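Local atomic coordinates of methyltransferase type 12 (Clostridium thermocellum, PDB entry 3JWG), a protein that probably methylates the 2'-hydroxyl of the 3'-terminal nucleotide of small RNAs with S-adenosyl-L-methionine as methyl donor, this chain being its C-terminal methyltransferase domain. Residues V126-T131 and E180-S185; E144-Y149 and R163-R168. One frame throughout, in Å; residues are numbered along the deposited sequence.

Both contacts lie in the C-terminal half of the methyltransferase domain, with helix 168-182 running between them. Contact 2 sits at the start of that helix and contact 1 at its end, their centres about 27 Å apart and their nearest atoms about 9 Å apart. Along the chain, helix 117-131 supplies the first segment of contact 1; strand 135-141 follows, then both segments of contact 2 in the long loop after it, and last the second segment of contact 1. One end of the helix is thus packed through buried aromatic rings against a neighbouring helix, and the other is tied by charge to a surface loop.

Contact 1: V126-T131 and E180-S185; sequences VLFEFT and EKYGYS
Phe128, on the last turns of helix 117-131, packs against Tyr182 and Tyr184 in a buried aromatic cluster, where helix 168-182 ends and the chain turns into strand 184-191. The closest touch is made by the methylene of Phe128 rather than its ring: CB lies over one face of the Tyr182 ring, 3.4 Å from Tyr182 CG, in a CH-pi contact directed 30° off the ring normal. The two rings themselves are near parallel, but slid apart until their centroids are 5.8 Å from each other and they barely overlap. With Tyr184 the geometry is T-shaped. The edge of Phe128 points at the face of Tyr184, CD1 standing 3.8 Å from Tyr184 CE2, and the planes make an angle of 67°.

Between the two tyrosines, Gly183 ends the helix in a Schellman motif with positive phi, and strand 184-191, outermost in the seven-stranded sheet of this Rossmann-like methyltransferase fold, begins at once. Beneath the cluster lies the sheet itself: Phe128 and Tyr184 both touch Val136 and Phe207. The phenol of Tyr184 is hydrogen-bonded through OH to Pro133 O, while Arg132 NH1 bonds to the carbonyl oxygens of both Phe128 and Tyr182, bridging the two segments.

Toward the surface, Glu129 closes the side of Tyr182. Its CG is anti to the backbone N (chi1 -169°) and the chain stays extended, carrying OE1 to the ring's edge, in plane, 3.8 Å from Tyr182 CE1. In the last helical turn, a wider pi-type one, Val126 O accepts from both Thr131 N and Thr131 OG1, the latter at 2.7 Å and from above the carbonyl plane.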
ATOM      1  N   VAL A 126       0.333 -12.005   7.262  1.00 22.65           N
ATOM      2  CA  VAL A 126       1.631 -11.560   6.760  1.00 22.93           C
ATOM      3  C   VAL A 126       1.886 -10.091   7.099  1.00 22.26           C
ATOM      4  O   VAL A 126       2.991  -9.705   7.506  1.00 21.83           O
ATOM      5  CB  VAL A 126       1.721 -11.719   5.221  1.00 23.36           C
ATOM      6  CG1 VAL A 126       3.017 -11.086   4.707  1.00 25.82           C
ATOM      7  CG2 VAL A 126       1.668 -13.191   4.842  1.00 25.19           C
ATOM      8  N   LEU A 127       0.853  -9.279   6.938  1.00 19.37           N
ATOM      9  CA  LEU A 127       0.964  -7.852   7.186  1.00 19.67           C
ATOM     10  C   LEU A 127       1.029  -7.432   8.652  1.00 19.60           C
ATOM     11  O   LEU A 127       1.979  -6.765   9.069  1.00 20.31           O
ATOM     12  CB  LEU A 127      -0.199  -7.127   6.497  1.00 19.61           C
ATOM     13  CG  LEU A 127      -0.297  -5.603   6.618  1.00 21.72           C
ATOM     14  CD1 LEU A 127       1.028  -4.946   6.264  1.00 19.80           C
ATOM     15  CD2 LEU A 127      -1.401  -5.109   5.696  1.00 22.08           C
ATOM     16  N   PHE A 128       0.028  -7.825   9.430  1.00 17.81           N
ATOM     17  CA  PHE A 128      -0.041  -7.428  10.830  1.00 19.00           C
ATOM     18  C   PHE A 128       0.640  -8.334  11.852  1.00 20.99           C
ATOM     19  O   PHE A 128       0.867  -7.917  12.987  1.00 20.53           O
ATOM     20  CB  PHE A 128      -1.507  -7.226  11.223  1.00 18.72           C
ATOM     21  CG  PHE A 128      -2.218  -6.188  10.390  1.00 19.51           C
ATOM     22  CD1 PHE A 128      -1.894  -4.839  10.512  1.00 19.55           C
ATOM     23  CD2 PHE A 128      -3.194  -6.566   9.468  1.00 17.30           C
ATOM     24  CE1 PHE A 128      -2.531  -3.878   9.723  1.00 19.90           C
ATOM     25  CE2 PHE A 128      -3.836  -5.616   8.675  1.00 19.25           C
ATOM     26  CZ  PHE A 128      -3.504  -4.268   8.801  1.00 18.76           C
ATOM     27  N   GLU A 129       0.971  -9.559  11.463  1.00 23.28           N
ATOM     28  CA  GLU A 129       1.632 -10.467  12.395  1.00 27.58           C
ATOM     29  C   GLU A 129       3.089 -10.712  12.012  1.00 27.55           C
ATOM     30  O   GLU A 129       3.973 -10.629  12.858  1.00 29.63           O
ATOM     31  CB  GLU A 129       0.884 -11.799  12.473  1.00 28.43           C
ATOM     32  CG  GLU A 129       1.345 -12.700  13.606  1.00 33.19           C
ATOM     33  CD  GLU A 129       0.650 -14.047  13.598  1.00 36.97           C
ATOM     34  OE1 GLU A 129      -0.595 -14.083  13.695  1.00 36.82           O
ATOM     35  OE2 GLU A 129       1.357 -15.073  13.495  1.00 40.61           O
ATOM     36  N   PHE A 130       3.333 -11.006  10.739  1.00 27.77           N
ATOM     37  CA  PHE A 130       4.689 -11.265  10.257  1.00 29.12           C
ATOM     38  C   PHE A 130       5.504  -9.975  10.109  1.00 28.32           C
ATOM     39  O   PHE A 130       6.532  -9.797  10.760  1.00 31.15           O
ATOM     40  CB  PHE A 130       4.641 -11.992   8.907  1.00 31.15           C
ATOM     41  CG  PHE A 130       3.941 -13.330   8.949  1.00 34.42           C
ATOM     42  CD1 PHE A 130       3.645 -14.005   7.767  1.00 35.04           C
ATOM     43  CD2 PHE A 130       3.597 -13.927  10.163  1.00 36.34           C
ATOM     44  CE1 PHE A 130       3.020 -15.254   7.787  1.00 35.69           C
ATOM     45  CE2 PHE A 130       2.970 -15.180  10.193  1.00 37.45           C
ATOM     46  CZ  PHE A 130       2.683 -15.841   9.003  1.00 35.96           C
ATOM     47  N   THR A 131       5.038  -9.072   9.257  1.00 23.47           N
ATOM     48  CA  THR A 131       5.739  -7.816   9.031  1.00 21.07           C
ATOM     49  C   THR A 131       5.605  -6.942  10.282  1.00 20.60           C
ATOM     50  O   THR A 131       6.593  -6.425  10.801  1.00 16.83           O
ATOM     51  CB  THR A 131       5.158  -7.126   7.792  1.00 21.66           C
ATOM     52  OG1 THR A 131       5.049  -8.099   6.745  1.00 22.73           O
ATOM     53  CG2 THR A 131       6.063  -6.003   7.315  1.00 21.21           C
ATOM     54  N   GLU A 180      -8.197  -4.640  15.701  1.00 24.66           N
ATOM     55  CA  GLU A 180      -8.513  -5.216  17.002  1.00 28.56           C
ATOM     56  C   GLU A 180      -7.874  -6.595  17.155  1.00 27.58           C
ATOM     57  O   GLU A 180      -7.283  -6.900  18.187  1.00 28.57           O
ATOM     58  CB  GLU A 180     -10.035  -5.301  17.167  1.00 31.76           C
ATOM     59  CG  GLU A 180     -10.514  -5.705  18.550  1.00 38.62           C
ATOM     60  CD  GLU A 180     -10.409  -7.196  18.792  1.00 42.60           C
ATOM     61  OE1 GLU A 180     -11.035  -7.964  18.030  1.00 46.57           O
ATOM     62  OE2 GLU A 180      -9.705  -7.602  19.742  1.00 46.43           O
ATOM     63  N   LYS A 181      -7.975  -7.413  16.114  1.00 26.99           N
ATOM     64  CA  LYS A 181      -7.419  -8.763  16.127  1.00 27.66           C
ATOM     65  C   LYS A 181      -5.898  -8.799  16.283  1.00 26.48           C
ATOM     66  O   LYS A 181      -5.360  -9.707  16.917  1.00 26.97           O
ATOM     67  CB  LYS A 181      -7.818  -9.497  14.839  1.00 28.00           C
ATOM     68  CG  LYS A 181      -7.278 -10.919  14.715  1.00 30.54           C
ATOM     69  CD  LYS A 181      -7.788 -11.587  13.440  1.00 32.92           C
ATOM     70  CE  LYS A 181      -7.356 -13.048  13.357  1.00 35.81           C
ATOM     71  NZ  LYS A 181      -7.963 -13.763  12.189  1.00 37.58           N
ATOM     72  N   TYR A 182      -5.208  -7.803  15.730  1.00 25.98           N
ATOM     73  CA  TYR A 182      -3.750  -7.770  15.791  1.00 25.33           C
ATOM     74  C   TYR A 182      -3.095  -6.742  16.720  1.00 24.07           C
ATOM     75  O   TYR A 182      -1.876  -6.582  16.709  1.00 23.89           O
ATOM     76  CB  TYR A 182      -3.196  -7.621  14.373  1.00 24.84           C
ATOM     77  CG  TYR A 182      -3.418  -8.853  13.525  1.00 24.73           C
ATOM     78  CD1 TYR A 182      -2.683 -10.016  13.749  1.00 25.10           C
ATOM     79  CD2 TYR A 182      -4.384  -8.869  12.519  1.00 24.20           C
ATOM     80  CE1 TYR A 182      -2.900 -11.162  12.995  1.00 23.79           C
ATOM     81  CE2 TYR A 182      -4.612 -10.013  11.757  1.00 24.14           C
ATOM     82  CZ  TYR A 182      -3.866 -11.155  12.000  1.00 24.75           C
ATOM     83  OH  TYR A 182      -4.077 -12.285  11.244  1.00 25.40           O
ATOM     84  N   GLY A 183      -3.889  -6.044  17.522  1.00 24.53           N
ATOM     85  CA  GLY A 183      -3.300  -5.085  18.444  1.00 22.75           C
ATOM     86  C   GLY A 183      -2.850  -3.768  17.845  1.00 23.48           C
ATOM     87  O   GLY A 183      -1.832  -3.200  18.256  1.00 22.66           O
ATOM     88  N   TYR A 184      -3.609  -3.277  16.874  1.00 21.58           N
ATOM     89  CA  TYR A 184      -3.315  -2.007  16.224  1.00 20.77           C
ATOM     90  C   TYR A 184      -4.509  -1.089  16.445  1.00 20.76           C
ATOM     91  O   TYR A 184      -5.613  -1.550  16.726  1.00 19.91           O
ATOM     92  CB  TYR A 184      -3.149  -2.187  14.707  1.00 19.65           C
ATOM     93  CG  TYR A 184      -1.782  -2.632  14.230  1.00 17.12           C
ATOM     94  CD1 TYR A 184      -0.870  -1.710  13.719  1.00 18.53           C
ATOM     95  CD2 TYR A 184      -1.411  -3.972  14.273  1.00 18.48           C
ATOM     96  CE1 TYR A 184       0.384  -2.112  13.256  1.00 19.75           C
ATOM     97  CE2 TYR A 184      -0.156  -4.390  13.814  1.00 20.32           C
ATOM     98  CZ  TYR A 184       0.734  -3.455  13.307  1.00 20.10           C
ATOM     99  OH  TYR A 184       1.966  -3.864  12.843  1.00 18.15           O
ATOM    100  N   SER A 185      -4.271   0.209  16.320  1.00 19.89           N
ATOM    101  CA  SER A 185      -5.338   1.186  16.406  1.00 22.42           C
ATOM    102  C   SER A 185      -5.390   1.683  14.957  1.00 22.53           C
ATOM    103  O   SER A 185      -4.380   1.623  14.242  1.00 21.24           O
ATOM    104  CB  SER A 185      -4.969   2.317  17.377  1.00 23.67           C
ATOM    105  OG  SER A 185      -3.771   2.957  16.986  1.00 31.13           O
TER

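Contact 2: E144-Y149 and R163-R168; sequences EYNFHY and RFEWTR
Glu144 and Arg168 form a side-on, two-pronged salt bridge at the surface, across the loop linking strand 135-141 to helix 168-182. Arg168 NE donates to Glu144 OE1 at 2.8 Å and Arg168 NH2 to Glu144 OE2 at 2.9 Å, both almost straight, with N-H...O angles of 176°. The carboxylate meets the guanidinium edge within its plane, but its own plane is turned by 61°, so the guanidinium nitrogens come to both oxygens from above the carboxylate plane. A third bond comes from the backbone: Arg168 N reaches Glu144 OE1, 2.9 Å away, nearly along the C-O axis. A bend in the Arg168 chain at chi3 (-64°) turns NE back to this same OE1, which therefore holds side chain and main chain of one residue together.

Arg168 opens helix 168-182, and Thr167 before it is the N-cap, its OG1 capping a backbone N in the first turn. Thr167 N in turn bonds to Glu170 OE1, completing a capping box. The Glu144 carboxylate thus lies beside the helix N-terminus, where the N-H groups of the helix end and the guanidinium would probably favour its charged form. Thr167 CB packs 3.8 Å from Glu144 OE1.

Further out, Arg168 NH2 has a second acceptor in Glu197 O, which probably helps to fix the guanidinium. Trp166 pairs through its backbone with Lys143, joining segment 163-168 to the 3-10 turn of Glu144; Glu165 OE2 bonds locally to His162 ND1.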
ATOM      1  N   GLU A 144     -18.330   3.306  -3.634  1.00 18.97           N
ATOM      2  CA  GLU A 144     -19.473   4.210  -3.703  1.00 21.06           C
ATOM      3  C   GLU A 144     -19.254   5.378  -4.658  1.00 23.40           C
ATOM      4  O   GLU A 144     -20.208   5.909  -5.240  1.00 21.65           O
ATOM      5  CB  GLU A 144     -19.790   4.724  -2.307  1.00 20.35           C
ATOM      6  CG  GLU A 144     -20.308   3.633  -1.386  1.00 24.14           C
ATOM      7  CD  GLU A 144     -20.395   4.088   0.044  1.00 26.22           C
ATOM      8  OE1 GLU A 144     -19.416   3.884   0.797  1.00 26.73           O
ATOM      9  OE2 GLU A 144     -21.438   4.665   0.412  1.00 28.52           O
ATOM     10  N   TYR A 145     -17.997   5.765  -4.826  1.00 22.03           N
ATOM     11  CA  TYR A 145     -17.668   6.865  -5.712  1.00 24.74           C
ATOM     12  C   TYR A 145     -18.149   6.602  -7.135  1.00 25.39           C
ATOM     13  O   TYR A 145     -18.531   7.527  -7.850  1.00 24.67           O
ATOM     14  CB  TYR A 145     -16.160   7.092  -5.740  1.00 25.19           C
ATOM     15  CG  TYR A 145     -15.767   8.363  -6.450  1.00 26.37           C
ATOM     16  CD1 TYR A 145     -15.933   9.602  -5.835  1.00 28.86           C
ATOM     17  CD2 TYR A 145     -15.246   8.330  -7.742  1.00 28.54           C
ATOM     18  CE1 TYR A 145     -15.589  10.781  -6.486  1.00 30.95           C
ATOM     19  CE2 TYR A 145     -14.897   9.506  -8.406  1.00 31.11           C
ATOM     20  CZ  TYR A 145     -15.071  10.726  -7.769  1.00 31.60           C
ATOM     21  OH  TYR A 145     -14.720  11.893  -8.404  1.00 35.46           O
ATOM     22  N   ASN A 146     -18.122   5.338  -7.546  1.00 27.80           N
ATOM     23  CA  ASN A 146     -18.533   4.978  -8.894  1.00 30.45           C
ATOM     24  C   ASN A 146     -20.051   4.935  -9.083  1.00 29.90           C
ATOM     25  O   ASN A 146     -20.529   4.787 -10.205  1.00 29.26           O
ATOM     26  CB  ASN A 146     -17.923   3.631  -9.292  1.00 34.89           C
ATOM     27  CG  ASN A 146     -16.397   3.646  -9.264  1.00 41.16           C
ATOM     28  OD1 ASN A 146     -15.778   3.570  -8.198  1.00 44.79           O
ATOM     29  ND2 ASN A 146     -15.785   3.756 -10.439  1.00 43.59           N
ATOM     30  N   PHE A 147     -20.799   5.065  -7.990  1.00 29.51           N
ATOM     31  CA  PHE A 147     -22.262   5.045  -8.058  1.00 30.93           C
ATOM     32  C   PHE A 147     -22.776   6.291  -8.764  1.00 34.25           C
ATOM     33  O   PHE A 147     -23.851   6.279  -9.368  1.00 33.70           O
ATOM     34  CB  PHE A 147     -22.871   4.995  -6.654  1.00 27.41           C
ATOM     35  CG  PHE A 147     -22.684   3.682  -5.948  1.00 26.42           C
ATOM     36  CD1 PHE A 147     -22.915   3.584  -4.579  1.00 26.03           C
ATOM     37  CD2 PHE A 147     -22.295   2.542  -6.644  1.00 26.49           C
ATOM     38  CE1 PHE A 147     -22.761   2.372  -3.912  1.00 25.38           C
ATOM     39  CE2 PHE A 147     -22.139   1.323  -5.985  1.00 26.94           C
ATOM     40  CZ  PHE A 147     -22.372   1.240  -4.616  1.00 25.54           C
ATOM     41  N   HIS A 148     -22.004   7.369  -8.675  1.00 37.41           N
ATOM     42  CA  HIS A 148     -22.380   8.631  -9.293  1.00 41.85           C
ATOM     43  C   HIS A 148     -22.062   8.611 -10.783  1.00 44.51           C
ATOM     44  O   HIS A 148     -20.906   8.738 -11.187  1.00 44.97           O
ATOM     45  CB  HIS A 148     -21.641   9.782  -8.600  1.00 42.58           C
ATOM     46  CG  HIS A 148     -22.088  11.143  -9.033  1.00 44.99           C
ATOM     47  ND1 HIS A 148     -23.417  11.510  -9.085  1.00 46.41           N
ATOM     48  CD2 HIS A 148     -21.382  12.240  -9.394  1.00 46.40           C
ATOM     49  CE1 HIS A 148     -23.507  12.775  -9.459  1.00 46.85           C
ATOM     50  NE2 HIS A 148     -22.287  13.240  -9.653  1.00 45.85           N
ATOM     51  N   TYR A 149     -23.102   8.437 -11.593  1.00 47.17           N
ATOM     52  CA  TYR A 149     -22.960   8.397 -13.046  1.00 49.68           C
ATOM     53  C   TYR A 149     -22.480   9.739 -13.595  1.00 49.48           C
ATOM     54  O   TYR A 149     -22.900  10.799 -13.129  1.00 49.42           O
ATOM     55  CB  TYR A 149     -24.302   8.007 -13.680  1.00 52.48           C
ATOM     56  CG  TYR A 149     -24.370   8.141 -15.189  1.00 54.90           C
ATOM     57  CD1 TYR A 149     -24.595   9.378 -15.790  1.00 56.73           C
ATOM     58  CD2 TYR A 149     -24.220   7.028 -16.014  1.00 56.14           C
ATOM     59  CE1 TYR A 149     -24.671   9.504 -17.174  1.00 57.74           C
ATOM     60  CE2 TYR A 149     -24.292   7.142 -17.397  1.00 57.36           C
ATOM     61  CZ  TYR A 149     -24.518   8.382 -17.971  1.00 58.61           C
ATOM     62  OH  TYR A 149     -24.594   8.503 -19.339  1.00 60.06           O
ATOM     63  N   ARG A 163     -17.273  -3.874  -9.182  1.00 18.31           N
ATOM     64  CA  ARG A 163     -17.945  -4.669  -8.160  1.00 20.15           C
ATOM     65  C   ARG A 163     -17.035  -5.200  -7.055  1.00 19.97           C
ATOM     66  O   ARG A 163     -17.491  -5.456  -5.936  1.00 19.74           O
ATOM     67  CB  ARG A 163     -18.693  -5.830  -8.816  1.00 22.09           C
ATOM     68  CG  ARG A 163     -19.664  -5.401  -9.898  1.00 24.68           C
ATOM     69  CD  ARG A 163     -19.491  -6.277 -11.131  1.00 28.09           C
ATOM     70  NE  ARG A 163     -19.975  -7.625 -10.917  1.00 26.65           N
ATOM     71  CZ  ARG A 163     -19.609  -8.684 -11.630  1.00 25.12           C
ATOM     72  NH1 ARG A 163     -18.727  -8.579 -12.619  1.00 23.10           N
ATOM     73  NH2 ARG A 163     -20.159  -9.854 -11.362  1.00 23.61           N
ATOM     74  N   PHE A 164     -15.756  -5.366  -7.356  1.00 19.62           N
ATOM     75  CA  PHE A 164     -14.847  -5.871  -6.348  1.00 24.02           C
ATOM     76  C   PHE A 164     -14.204  -4.816  -5.467  1.00 21.17           C
ATOM     77  O   PHE A 164     -13.399  -5.137  -4.592  1.00 23.32           O
ATOM     78  CB  PHE A 164     -13.806  -6.779  -6.992  1.00 30.52           C
ATOM     79  CG  PHE A 164     -14.260  -8.205  -7.092  1.00 39.53           C
ATOM     80  CD1 PHE A 164     -13.663  -9.090  -7.975  1.00 44.37           C
ATOM     81  CD2 PHE A 164     -15.295  -8.663  -6.280  1.00 42.45           C
ATOM     82  CE1 PHE A 164     -14.089 -10.407  -8.043  1.00 46.68           C
ATOM     83  CE2 PHE A 164     -15.725  -9.973  -6.342  1.00 44.99           C
ATOM     84  CZ  PHE A 164     -15.125 -10.844  -7.222  1.00 47.98           C
ATOM     85  N   GLU A 165     -14.573  -3.559  -5.686  1.00 19.37           N
ATOM     86  CA  GLU A 165     -14.066  -2.490  -4.838  1.00 18.54           C
ATOM     87  C   GLU A 165     -14.937  -2.543  -3.585  1.00 18.21           C
ATOM     88  O   GLU A 165     -16.078  -3.018  -3.626  1.00 16.70           O
ATOM     89  CB  GLU A 165     -14.207  -1.128  -5.515  1.00 17.55           C
ATOM     90  CG  GLU A 165     -13.519  -1.075  -6.855  1.00 21.79           C
ATOM     91  CD  GLU A 165     -13.522   0.299  -7.477  1.00 22.61           C
ATOM     92  OE1 GLU A 165     -14.460   1.085  -7.220  1.00 22.87           O
ATOM     93  OE2 GLU A 165     -12.585   0.582  -8.251  1.00 26.95           O
ATOM     94  N   TRP A 166     -14.398  -2.052  -2.480  1.00 15.64           N
ATOM     95  CA  TRP A 166     -15.101  -2.068  -1.210  1.00 14.56           C
ATOM     96  C   TRP A 166     -15.779  -0.746  -0.936  1.00 15.90           C
ATOM     97  O   TRP A 166     -15.275   0.305  -1.332  1.00 14.67           O
ATOM     98  CB  TRP A 166     -14.113  -2.339  -0.076  1.00 15.43           C
ATOM     99  CG  TRP A 166     -13.383  -3.643  -0.157  1.00 16.34           C
ATOM    100  CD1 TRP A 166     -13.368  -4.526  -1.205  1.00 16.11           C
ATOM    101  CD2 TRP A 166     -12.556  -4.217   0.864  1.00 16.19           C
ATOM    102  NE1 TRP A 166     -12.583  -5.616  -0.896  1.00 17.40           N
ATOM    103  CE2 TRP A 166     -12.073  -5.451   0.368  1.00 17.32           C
ATOM    104  CE3 TRP A 166     -12.178  -3.808   2.150  1.00 18.23           C
ATOM    105  CZ2 TRP A 166     -11.234  -6.280   1.117  1.00 15.99           C
ATOM    106  CZ3 TRP A 166     -11.341  -4.633   2.897  1.00 18.87           C
ATOM    107  CH2 TRP A 166     -10.879  -5.858   2.376  1.00 19.67           C
ATOM    108  N   THR A 167     -16.920  -0.801  -0.251  1.00 15.18           N
ATOM    109  CA  THR A 167     -17.632   0.420   0.115  1.00 16.34           C
ATOM    110  C   THR A 167     -16.888   0.960   1.333  1.00 15.86           C
ATOM    111  O   THR A 167     -16.012   0.287   1.883  1.00 14.60           O
ATOM    112  CB  THR A 167     -19.094   0.149   0.537  1.00 13.53           C
ATOM    113  OG1 THR A 167     -19.109  -0.750   1.653  1.00 17.59           O
ATOM    114  CG2 THR A 167     -19.899  -0.461  -0.624  1.00 16.28           C
ATOM    115  N   ARG A 168     -17.228   2.170   1.755  1.00 15.98           N
ATOM    116  CA  ARG A 168     -16.574   2.750   2.919  1.00 18.10           C
ATOM    117  C   ARG A 168     -16.891   1.951   4.178  1.00 18.71           C
ATOM    118  O   ARG A 168     -16.036   1.777   5.048  1.00 18.02           O
ATOM    119  CB  ARG A 168     -16.994   4.214   3.071  1.00 18.38           C
ATOM    120  CG  ARG A 168     -16.375   5.114   2.007  1.00 22.67           C
ATOM    121  CD  ARG A 168     -17.021   6.496   1.993  1.00 24.85           C
ATOM    122  NE  ARG A 168     -18.431   6.425   1.621  1.00 27.77           N
ATOM    123  CZ  ARG A 168     -19.252   7.471   1.592  1.00 29.27           C
ATOM    124  NH1 ARG A 168     -18.802   8.676   1.917  1.00 29.19           N
ATOM    125  NH2 ARG A 168     -20.521   7.314   1.240  1.00 29.42           N
TER